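Long-range contacts in 1,3-alpha-isomaltosidase (Kribbella flavida DSM 17836, PDB 5X3I), which hydrolyses the alpha-1,3-glucosidic linkages of the cyclic tetrasaccharide cyclobis-(1-6)-alpha-nigerosyl to give isomaltose, as part of its intracellular breakdown: residues S140-A146 with E163-Q169; V149-G155 with P266-I272; G568-P574 with L605-T609. The protein carries 1 engineered substitution. All coordinates share one frame; numbering follows the deposited sequence.

Contacts 1 and 2 lie together in the beta-rich N-terminal part of the enzyme, with centres about 17 Å apart, whereas contact 3 sits in the TIM-barrel domain, its centre about 50 Å from that of contact 1 and about 48 Å from that of contact 2. Along the chain the first two alternate: strand 143-145 is followed by 151-153, then by 159-167, and 267-274 comes much later. In two different sheets, each pairs an outermost strand with its neighbour, antiparallel in contact 1 and parallel in contact 2, and the Trp164 ring of contact 1 packs on Gly150 and Glu151 of contact 2. Contact 3, later in sequence, joins two barrel loops near the active site.

Contact 1: S140-A146 with E163-Q169; sequences SPAVWTA and EWLVSSQ
Val143 and Val166 face each other as a hydrogen-bonded pair where edge strand 143-145 joins strand 159-167 in an antiparallel sheet of the galactose mutarotase-like domain. The segment axes approach to 4.6 Å and run at 146°. Four backbone bonds fix the register: Val143 N gives to Val166 O at 2.8 Å, in the carbonyl plane, Val166 N answers to Val143 O, and Thr145 and Trp164 exchange a second such pair. Between them, Trp144 and Leu165 form the non-hydrogen-bonded pair.

On the face that carries this pair, apolar packing centres on the indole. Trp144 CG stands anti to the carbonyl carbon (chi1 -73°), which swings the indole over the neighbouring strand. Leu165 CB then lies over one face of its six-membered ring, 3.6 Å from the centroid and only 5° off the normal, a CH-pi contact. With Leu165 CG anti to the backbone N, its CD1 branch reaches the pyrrole side of the same indole, 3.6 Å from Trp144 NE1, and continues to Ala142 CB. Arg175 of strand 170-179 adds a cation-pi contact to Trp144 and, with Arg177, a salt bridge to Glu163 OE2. On the other face Val143 CG2 meets Val166 CG2 at 3.8 Å, and the Thr145 and Val166 side chains cross at about a right angle, CG2 against CG2.

Polar side chains and water take over beyond the strand pairing. Ser167 OG accepts from Gln169 N at 3.0 Å, an ST turn, and also bonds to His172 NE2. A weak hydrogen bond runs from Ser140 OG to Ser168 OG. Next to it, a water donates to Pro141 O at 2.5 Å and accepts from Ser168 N at 3.2 Å.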
loop_
_atom_site.group_PDB
_atom_site.type_symbol
_atom_site.label_atom_id
_atom_site.label_comp_id
_atom_site.label_asym_id
_atom_site.label_seq_id
_atom_site.Cartn_x
_atom_site.Cartn_y
_atom_site.Cartn_z
ATOM N N SER A 140 -22.810 -12.399 -22.208
ATOM C CA SER A 140 -22.260 -12.780 -23.498
ATOM C C SER A 140 -20.883 -13.411 -23.339
ATOM O O SER A 140 -19.975 -12.779 -22.804
ATOM C CB SER A 140 -22.170 -11.564 -24.418
ATOM O OG SER A 140 -23.413 -10.897 -24.514
ATOM N N PRO A 141 -20.718 -14.655 -23.808
ATOM C CA PRO A 141 -19.444 -15.375 -23.719
ATOM C C PRO A 141 -18.339 -14.712 -24.533
ATOM O O PRO A 141 -18.622 -14.082 -25.544
ATOM C CB PRO A 141 -19.780 -16.753 -24.288
ATOM C CG PRO A 141 -20.913 -16.499 -25.214
ATOM C CD PRO A 141 -21.725 -15.411 -24.569
ATOM N N ALA A 142 -17.097 -14.859 -24.092
ATOM C CA ALA A 142 -15.973 -14.212 -24.756
ATOM C C ALA A 142 -14.954 -15.222 -25.255
ATOM O O ALA A 142 -14.901 -16.349 -24.781
ATOM C CB ALA A 142 -15.302 -13.213 -23.819
ATOM N N VAL A 143 -14.145 -14.808 -26.221
ATOM C CA VAL A 143 -13.110 -15.672 -26.762
ATOM C C VAL A 143 -11.808 -14.929 -27.008
ATOM O O VAL A 143 -11.805 -13.737 -27.310
ATOM C CB VAL A 143 -13.545 -16.326 -28.101
ATOM C CG1 VAL A 143 -14.804 -17.167 -27.921
ATOM C CG2 VAL A 143 -13.739 -15.270 -29.174
ATOM N N TRP A 144 -10.707 -15.659 -26.910
ATOM C CA TRP A 144 -9.394 -15.136 -27.240
ATOM C C TRP A 144 -9.080 -15.344 -28.715
ATOM O O TRP A 144 -9.176 -16.453 -29.228
ATOM C CB TRP A 144 -8.320 -15.807 -26.388
ATOM C CG TRP A 144 -8.300 -15.380 -24.954
ATOM C CD1 TRP A 144 -8.774 -16.077 -23.890
ATOM C CD2 TRP A 144 -7.765 -14.156 -24.429
ATOM N NE1 TRP A 144 -8.564 -15.372 -22.728
ATOM C CE2 TRP A 144 -7.950 -14.186 -23.034
ATOM C CE3 TRP A 144 -7.148 -13.041 -25.004
ATOM C CZ2 TRP A 144 -7.539 -13.143 -22.202
ATOM C CZ3 TRP A 144 -6.748 -12.007 -24.183
ATOM C CH2 TRP A 144 -6.945 -12.065 -22.793
ATOM N N THR A 145 -8.680 -14.273 -29.384
ATOM C CA THR A 145 -8.378 -14.313 -30.806
ATOM C C THR A 145 -7.192 -13.422 -31.119
ATOM O O THR A 145 -6.956 -12.439 -30.416
ATOM C CB THR A 145 -9.578 -13.849 -31.647
ATOM O OG1 THR A 145 -9.200 -13.780 -33.022
ATOM C CG2 THR A 145 -10.051 -12.476 -31.197
ATOM N N ALA A 146 -6.459 -13.752 -32.177
ATOM C CA ALA A 146 -5.409 -12.869 -32.676
ATOM C C ALA A 146 -5.946 -11.906 -33.727
ATOM O O ALA A 146 -5.242 -10.995 -34.147
ATOM C CB ALA A 146 -4.260 -13.672 -33.238
ATOM N N GLU A 163 -2.968 -11.107 -28.521
ATOM C CA GLU A 163 -4.340 -11.569 -28.653
ATOM C C GLU A 163 -5.318 -10.716 -27.852
ATOM O O GLU A 163 -4.927 -9.979 -26.943
ATOM C CB GLU A 163 -4.451 -13.033 -28.238
ATOM C CG GLU A 163 -3.833 -13.365 -26.898
ATOM C CD GLU A 163 -3.941 -14.839 -26.571
ATOM O OE1 GLU A 163 -4.619 -15.553 -27.334
ATOM O OE2 GLU A 163 -3.350 -15.283 -25.560
ATOM N N TRP A 164 -6.591 -10.831 -28.208
ATOM C CA TRP A 164 -7.649 -10.007 -27.659
ATOM C C TRP A 164 -8.800 -10.857 -27.158
ATOM O O TRP A 164 -9.189 -11.827 -27.806
ATOM C CB TRP A 164 -8.144 -9.029 -28.715
ATOM C CG TRP A 164 -7.031 -8.299 -29.347
ATOM C CD1 TRP A 164 -6.383 -8.626 -30.498
ATOM C CD2 TRP A 164 -6.392 -7.123 -28.844
ATOM N NE1 TRP A 164 -5.389 -7.718 -30.755
ATOM C CE2 TRP A 164 -5.374 -6.783 -29.753
ATOM C CE3 TRP A 164 -6.590 -6.320 -27.719
ATOM C CZ2 TRP A 164 -4.550 -5.677 -29.569
ATOM C CZ3 TRP A 164 -5.772 -5.214 -27.542
ATOM C CH2 TRP A 164 -4.766 -4.905 -28.462
ATOM N N LEU A 165 -9.334 -10.497 -25.998
ATOM C CA LEU A 165 -10.499 -11.175 -25.456
ATOM C C LEU A 165 -11.735 -10.415 -25.887
ATOM O O LEU A 165 -11.957 -9.280 -25.463
ATOM C CB LEU A 165 -10.428 -11.266 -23.935
ATOM C CG LEU A 165 -11.576 -12.016 -23.252
ATOM C CD1 LEU A 165 -11.546 -13.510 -23.604
ATOM C CD2 LEU A 165 -11.537 -11.822 -21.744
ATOM N N VAL A 166 -12.537 -11.044 -26.742
ATOM C CA VAL A 166 -13.641 -10.351 -27.385
ATOM C C VAL A 166 -14.968 -11.065 -27.171
ATOM O O VAL A 166 -15.015 -12.272 -26.996
ATOM C CB VAL A 166 -13.391 -10.188 -28.895
ATOM C CG1 VAL A 166 -12.051 -9.534 -29.134
ATOM C CG2 VAL A 166 -13.440 -11.538 -29.601
ATOM N N SER A 167 -16.041 -10.291 -27.165
ATOM C CA SER A 167 -17.389 -10.832 -27.148
ATOM C C SER A 167 -18.268 -9.924 -27.993
ATOM O O SER A 167 -17.777 -8.979 -28.610
ATOM C CB SER A 167 -17.935 -10.928 -25.724
ATOM O OG SER A 167 -18.416 -9.671 -25.284
ATOM N N SER A 168 -19.568 -10.195 -28.003
ATOM C CA SER A 168 -20.508 -9.349 -28.728
ATOM C C SER A 168 -20.548 -7.947 -28.132
ATOM O O SER A 168 -20.988 -7.006 -28.782
ATOM C CB SER A 168 -21.908 -9.962 -28.717
ATOM O OG SER A 168 -22.470 -9.937 -27.417
ATOM N N GLN A 169 -20.089 -7.820 -26.891
ATOM C CA GLN A 169 -20.053 -6.530 -26.214
ATOM C C GLN A 169 -18.881 -5.677 -26.667
ATOM O O GLN A 169 -18.991 -4.459 -26.718
ATOM C CB GLN A 169 -19.995 -6.718 -24.695
ATOM C CG GLN A 169 -21.235 -7.370 -24.108
ATOM C CD GLN A 169 -22.509 -6.661 -24.518
ATOM O OE1 GLN A 169 -23.277 -7.169 -25.333
ATOM N NE2 GLN A 169 -22.742 -5.481 -23.956
HETATM O O HOH W 1 -20.491 -13.027 -26.864
#

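Contact 2: V149-G155 with P266-I272; sequences VGEVRGG and PVVDLAI. With SO4 (sulfate ion), chain C.
Arg153 starts with CG anti to its carbonyl carbon (chi1 -54°) and then runs extended to NE, which lays the guanidinium across Val267 on the adjacent strand. Val267 CG1, itself anti to the backbone N, sits 3.6 Å above the guanidinium plane, offset toward its rim. The head is held from within its own strand by a salt bridge, Arg153 NE to Glu151 OE1 at 2.9 Å, which meets the oxygen from above the carboxylate plane. Asp269 lies alongside Arg153, but its OD2 stays 4.5 Å from Arg153 NH1, beyond a salt bridge.

Strand 151-153, part of the N-terminal galactose mutarotase-like domain, is the parallel edge strand of a mixed sheet, beside 267-274; the segment axes are 4.8 Å apart and inclined by 17°. The staggered bonding of parallel strands is seen in Val268 N to Glu151 O, Arg153 N to Val268 O and Leu270 N to Arg153 O, the last two both 2.8 Å. On the face opposite Arg153, Val152 and Val268 point the same way, and both pack on Phe176 of strand 170-179.

Past the strand, Gly154 adopts positive phi (108°), where a CB would run into Leu270 O. The backbone N of Gly154 donates to O2 of a sulfate at 3.1 Å, and Gly156 N binds the same anion, which probably came from the crystallisation liquor. Leu270 CD2 and Ile272 CG1 both close on Gly155 CA, while one water bridges the strands, donating to Gly154 O at 2.9 Å and accepting from Ile272 N.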
loop_
_atom_site.group_PDB
_atom_site.type_symbol
_atom_site.label_atom_id
_atom_site.label_comp_id
_atom_site.label_asym_id
_atom_site.label_seq_id
_atom_site.Cartn_x
_atom_site.Cartn_y
_atom_site.Cartn_z
ATOM N N VAL A 149 -9.053 -5.247 -34.555
ATOM C CA VAL A 149 -8.622 -3.901 -34.934
ATOM C C VAL A 149 -7.663 -3.329 -33.895
ATOM O O VAL A 149 -7.071 -2.273 -34.099
ATOM C CB VAL A 149 -9.809 -2.922 -35.087
ATOM C CG1 VAL A 149 -10.888 -3.511 -35.972
ATOM C CG2 VAL A 149 -10.367 -2.528 -33.721
ATOM N N GLY A 150 -7.523 -4.036 -32.778
ATOM C CA GLY A 150 -6.706 -3.570 -31.673
ATOM C C GLY A 150 -5.218 -3.656 -31.921
ATOM O O GLY A 150 -4.753 -4.480 -32.705
ATOM N N GLU A 151 -4.467 -2.807 -31.227
ATOM C CA GLU A 151 -3.018 -2.769 -31.361
ATOM C C GLU A 151 -2.314 -2.736 -30.013
ATOM O O GLU A 151 -2.778 -2.109 -29.061
ATOM C CB GLU A 151 -2.576 -1.548 -32.164
ATOM C CG GLU A 151 -3.286 -1.351 -33.478
ATOM C CD GLU A 151 -3.023 0.019 -34.060
ATOM O OE1 GLU A 151 -2.005 0.637 -33.684
ATOM O OE2 GLU A 151 -3.841 0.483 -34.884
ATOM N N VAL A 152 -1.187 -3.420 -29.949
ATOM C CA VAL A 152 -0.243 -3.212 -28.877
ATOM C C VAL A 152 0.864 -2.355 -29.458
ATOM O O VAL A 152 1.557 -2.774 -30.382
ATOM C CB VAL A 152 0.306 -4.526 -28.327
ATOM C CG1 VAL A 152 1.458 -4.257 -27.376
ATOM C CG2 VAL A 152 -0.800 -5.301 -27.641
ATOM N N ARG A 153 0.994 -1.138 -28.948
ATOM C CA ARG A 153 1.935 -0.175 -29.501
ATOM C C ARG A 153 3.134 0.027 -28.599
ATOM O O ARG A 153 2.977 0.224 -27.397
ATOM C CB ARG A 153 1.256 1.171 -29.724
ATOM C CG ARG A 153 0.008 1.116 -30.564
ATOM C CD ARG A 153 -0.704 2.452 -30.543
ATOM N NE ARG A 153 -1.890 2.443 -31.392
ATOM C CZ ARG A 153 -2.744 3.454 -31.498
ATOM N NH1 ARG A 153 -2.546 4.564 -30.805
ATOM N NH2 ARG A 153 -3.795 3.354 -32.299
ATOM N N GLY A 154 4.326 -0.006 -29.184
ATOM C CA GLY A 154 5.520 0.427 -28.488
ATOM C C GLY A 154 6.533 -0.608 -28.045
ATOM O O GLY A 154 7.627 -0.244 -27.616
ATOM N N GLY A 155 6.201 -1.887 -28.158
ATOM C CA GLY A 155 7.118 -2.921 -27.715
ATOM C C GLY A 155 8.123 -3.402 -28.748
ATOM O O GLY A 155 9.053 -4.135 -28.419
ATOM N N PRO A 266 -9.502 -0.373 -27.897
ATOM C CA PRO A 266 -8.698 -1.597 -27.902
ATOM C C PRO A 266 -7.225 -1.325 -28.207
ATOM O O PRO A 266 -6.687 -1.845 -29.178
ATOM C CB PRO A 266 -9.344 -2.433 -29.009
ATOM C CG PRO A 266 -9.871 -1.427 -29.961
ATOM C CD PRO A 266 -10.312 -0.242 -29.120
ATOM N N VAL A 267 -6.582 -0.515 -27.374
ATOM C CA VAL A 267 -5.182 -0.165 -27.576
ATOM C C VAL A 267 -4.391 -0.354 -26.291
ATOM O O VAL A 267 -4.826 0.079 -25.226
ATOM C CB VAL A 267 -5.032 1.291 -28.060
ATOM C CG1 VAL A 267 -3.566 1.693 -28.124
ATOM C CG2 VAL A 267 -5.692 1.473 -29.412
ATOM N N VAL A 268 -3.245 -1.017 -26.387
ATOM C CA VAL A 268 -2.320 -1.098 -25.268
ATOM C C VAL A 268 -1.047 -0.337 -25.617
ATOM O O VAL A 268 -0.328 -0.693 -26.552
ATOM C CB VAL A 268 -1.977 -2.545 -24.899
ATOM C CG1 VAL A 268 -0.883 -2.572 -23.862
ATOM C CG2 VAL A 268 -3.210 -3.265 -24.375
ATOM N N ASP A 269 -0.796 0.737 -24.879
ATOM C CA ASP A 269 0.413 1.525 -25.064
ATOM C C ASP A 269 1.491 1.033 -24.117
ATOM O O ASP A 269 1.333 1.079 -22.899
ATOM C CB ASP A 269 0.144 3.013 -24.837
ATOM C CG ASP A 269 -0.684 3.635 -25.943
ATOM O OD1 ASP A 269 -1.872 3.936 -25.698
ATOM O OD2 ASP A 269 -0.148 3.828 -27.058
ATOM N N LEU A 270 2.590 0.564 -24.687
ATOM C CA LEU A 270 3.652 -0.047 -23.913
ATOM C C LEU A 270 4.945 0.736 -24.075
ATOM O O LEU A 270 5.417 0.933 -25.193
ATOM C CB LEU A 270 3.845 -1.500 -24.339
ATOM C CG LEU A 270 4.965 -2.294 -23.671
ATOM C CD1 LEU A 270 4.601 -2.634 -22.243
ATOM C CD2 LEU A 270 5.311 -3.549 -24.466
ATOM N N ALA A 271 5.505 1.204 -22.961
ATOM C CA ALA A 271 6.771 1.923 -23.002
ATOM C C ALA A 271 7.913 0.961 -22.739
ATOM O O ALA A 271 7.833 0.118 -21.853
ATOM C CB ALA A 271 6.785 3.077 -21.987
ATOM N N ILE A 272 8.963 1.073 -23.539
ATOM C CA ILE A 272 10.166 0.280 -23.352
ATOM C C ILE A 272 11.323 1.198 -22.979
ATOM O O ILE A 272 11.537 2.208 -23.630
ATOM C CB ILE A 272 10.532 -0.507 -24.620
ATOM C CG1 ILE A 272 9.391 -1.447 -25.006
ATOM C CG2 ILE A 272 11.811 -1.300 -24.407
ATOM C CD1 ILE A 272 9.110 -2.502 -23.977
HETATM S S SO4 C . 5.971 -0.784 -32.409
HETATM O O1 SO4 C . 6.764 -0.865 -31.186
HETATM O O2 SO4 C . 4.808 0.077 -32.229
HETATM O O3 SO4 C . 6.799 -0.238 -33.478
HETATM O O4 SO4 C . 5.531 -2.128 -32.767
HETATM O O HOH W 2 8.360 2.185 -26.217
#

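Contact 3: G568-P574 with L605-T609; sequences GFSGPVP and LRDRT. With SO4 (sulfate ion), chain H; SO4 (sulfate ion), chain G.
Arg608 threads its guanidinium into the turn of 568-574 and meets main-chain oxygens. Arg608 NH1 and NH2 grip Gly571 O together, end-on, at 3.1 and 3.0 Å; the oxygen lies within 2° of the guanidinium plane, and both nitrogens reach it from the same face of its carbonyl. Arg608 NE donates to Gly568 O at 2.9 Å, the oxygen lying somewhat out of the guanidinium plane. The flat group is also sandwiched: Pro574 CD and Val573 CA cover one face, and Phe569 O lies 3.5 Å above the centre of the other.

The bend of Arg608 at chi2 (59°) folds it back far enough for NH1 to donate to Arg606 O of its own segment at 2.8 Å, and Ser539 OG takes a further bond from NH2. An alanine here would remove all these donors and is likely to leave the carbonyls of Gly568 and Gly571 without their shared mate, setting the turn free to shift.

Farther out, the extended Arg606 lays one guanidinium face over the Gly571-Pro572 peptide, with Pro572 N above its centre. At its edge, Arg606 NE donates almost straight (172°) to O2 of one sulfate at 3.2 Å, NH1 binds a second sulfate, and a water links NH1 to Gly571 N; both sulfates probably come from the crystallisation liquor. Val573 CG2 packs on Arg606 CA and Asp607 O, while Asp607 turns away to a salt bridge with Arg317 and a hydrogen bond from Trp308.

Beside this turn Phe569 brings its side chain to about 3 Å from that of Asp536, the inferred proton donor. The loops after strands 562-565 and 591-593 are tied largely through the Arg608 guanidinium, with Arg606 and Val573 adding to it, next to the active site of the family 31 TIM barrel.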
loop_
_atom_site.group_PDB
_atom_site.type_symbol
_atom_site.label_atom_id
_atom_site.label_comp_id
_atom_site.label_asym_id
_atom_site.label_seq_id
_atom_site.Cartn_x
_atom_site.Cartn_y
_atom_site.Cartn_z
ATOM N N GLY A 568 6.757 -5.619 13.338
ATOM C CA GLY A 568 5.324 -5.837 13.193
ATOM C C GLY A 568 4.455 -5.082 14.188
ATOM O O GLY A 568 4.857 -4.919 15.351
ATOM N N PHE A 569 3.252 -4.661 13.788
ATOM C CA PHE A 569 2.376 -3.997 14.752
ATOM C C PHE A 569 1.254 -4.850 15.360
ATOM O O PHE A 569 0.612 -4.423 16.309
ATOM C CB PHE A 569 1.796 -2.710 14.108
ATOM C CG PHE A 569 0.463 -2.879 13.387
ATOM C CD1 PHE A 569 -0.473 -1.855 13.420
ATOM C CD2 PHE A 569 0.167 -4.008 12.635
ATOM C CE1 PHE A 569 -1.706 -1.964 12.766
ATOM C CE2 PHE A 569 -1.057 -4.129 11.982
ATOM C CZ PHE A 569 -1.994 -3.107 12.041
ATOM N N SER A 570 1.065 -6.070 14.863
ATOM C CA SER A 570 -0.164 -6.802 15.163
ATOM C C SER A 570 0.112 -8.019 16.024
ATOM O O SER A 570 1.122 -8.673 15.857
ATOM C CB SER A 570 -0.880 -7.232 13.878
ATOM O OG SER A 570 -2.135 -7.829 14.169
ATOM N N GLY A 571 -0.802 -8.311 16.938
ATOM C CA GLY A 571 -0.676 -9.460 17.812
ATOM C C GLY A 571 0.168 -9.192 19.045
ATOM O O GLY A 571 0.487 -8.045 19.338
ATOM N N PRO A 572 0.531 -10.255 19.777
ATOM C CA PRO A 572 1.355 -10.111 20.977
ATOM C C PRO A 572 2.661 -9.376 20.690
ATOM O O PRO A 572 3.166 -9.433 19.574
ATOM C CB PRO A 572 1.625 -11.558 21.395
ATOM C CG PRO A 572 0.475 -12.330 20.839
ATOM C CD PRO A 572 0.137 -11.655 19.538
ATOM N N VAL A 573 3.173 -8.681 21.699
ATOM C CA VAL A 573 4.433 -7.970 21.604
ATOM C C VAL A 573 5.541 -8.911 21.123
ATOM O O VAL A 573 5.639 -10.029 21.600
ATOM C CB VAL A 573 4.809 -7.361 22.971
ATOM C CG1 VAL A 573 6.198 -6.769 22.940
ATOM C CG2 VAL A 573 3.778 -6.318 23.391
ATOM N N PRO A 574 6.352 -8.470 20.150
ATOM C CA PRO A 574 7.456 -9.296 19.652
ATOM C C PRO A 574 8.446 -9.688 20.737
ATOM O O PRO A 574 8.656 -8.923 21.676
ATOM C CB PRO A 574 8.135 -8.387 18.622
ATOM C CG PRO A 574 7.712 -7.010 18.989
ATOM C CD PRO A 574 6.303 -7.175 19.459
ATOM N N LEU A 605 -0.482 -3.744 27.819
ATOM C CA LEU A 605 -0.347 -3.009 26.572
ATOM C C LEU A 605 0.308 -3.851 25.485
ATOM O O LEU A 605 1.071 -4.759 25.764
ATOM C CB LEU A 605 0.463 -1.732 26.802
ATOM C CG LEU A 605 -0.101 -0.784 27.865
ATOM C CD1 LEU A 605 0.834 0.384 28.091
ATOM C CD2 LEU A 605 -1.479 -0.296 27.463
ATOM N N ARG A 606 -0.073 -3.581 24.246
ATOM C CA ARG A 606 0.601 -4.093 23.054
ATOM C C ARG A 606 1.598 -3.115 22.386
ATOM O O ARG A 606 1.984 -3.313 21.232
ATOM C CB ARG A 606 -0.425 -4.636 22.076
ATOM C CG ARG A 606 -0.904 -6.002 22.571
ATOM C CD ARG A 606 -1.683 -6.805 21.551
ATOM N NE ARG A 606 -2.012 -8.125 22.079
ATOM C CZ ARG A 606 -2.621 -9.082 21.382
ATOM N NH1 ARG A 606 -2.976 -8.876 20.123
ATOM N NH2 ARG A 606 -2.875 -10.248 21.949
ATOM N N ASP A 607 1.927 -2.017 23.067
ATOM C CA ASP A 607 2.907 -1.055 22.548
ATOM C C ASP A 607 4.190 -1.731 22.050
ATOM O O ASP A 607 4.653 -2.729 22.600
ATOM C CB ASP A 607 3.310 -0.026 23.623
ATOM C CG ASP A 607 2.242 1.027 23.884
ATOM O OD1 ASP A 607 1.050 0.768 23.646
ATOM O OD2 ASP A 607 2.609 2.126 24.350
ATOM N N ARG A 608 4.705 -1.210 20.951
ATOM C CA ARG A 608 5.991 -1.603 20.389
ATOM C C ARG A 608 7.154 -0.704 20.851
ATOM O O ARG A 608 8.202 -0.681 20.207
ATOM C CB ARG A 608 5.922 -1.661 18.869
ATOM C CG ARG A 608 5.639 -3.076 18.326
ATOM C CD ARG A 608 4.320 -3.669 18.846
ATOM N NE ARG A 608 3.982 -4.905 18.138
ATOM C CZ ARG A 608 3.031 -5.763 18.498
ATOM N NH1 ARG A 608 2.295 -5.545 19.577
ATOM N NH2 ARG A 608 2.821 -6.859 17.775
ATOM N N THR A 609 6.916 0.158 21.837
ATOM C CA THR A 609 8.015 0.946 22.409
ATOM C C THR A 609 9.149 0.048 22.930
ATOM O O THR A 609 8.912 -1.060 23.383
ATOM C CB THR A 609 7.531 1.859 23.556
ATOM O OG1 THR A 609 7.060 1.064 24.652
ATOM C CG2 THR A 609 6.434 2.795 23.070
HETATM S S SO4 H . -1.077 -10.469 24.931
HETATM O O1 SO4 H . 0.352 -10.757 24.958
HETATM O O2 SO4 H . -1.310 -9.026 25.015
HETATM O O3 SO4 H . -1.614 -10.986 23.681
HETATM O O4 SO4 H . -1.736 -11.128 26.053
HETATM S S SO4 G . -4.307 -12.353 19.339
HETATM O O1 SO4 G . -3.626 -12.749 20.564
HETATM O O2 SO4 G . -4.367 -10.902 19.229
HETATM O O3 SO4 G . -3.581 -12.894 18.196
HETATM O O4 SO4 G . -5.670 -12.871 19.356
HETATM O O HOH W 3 -2.943 -6.746 18.023
#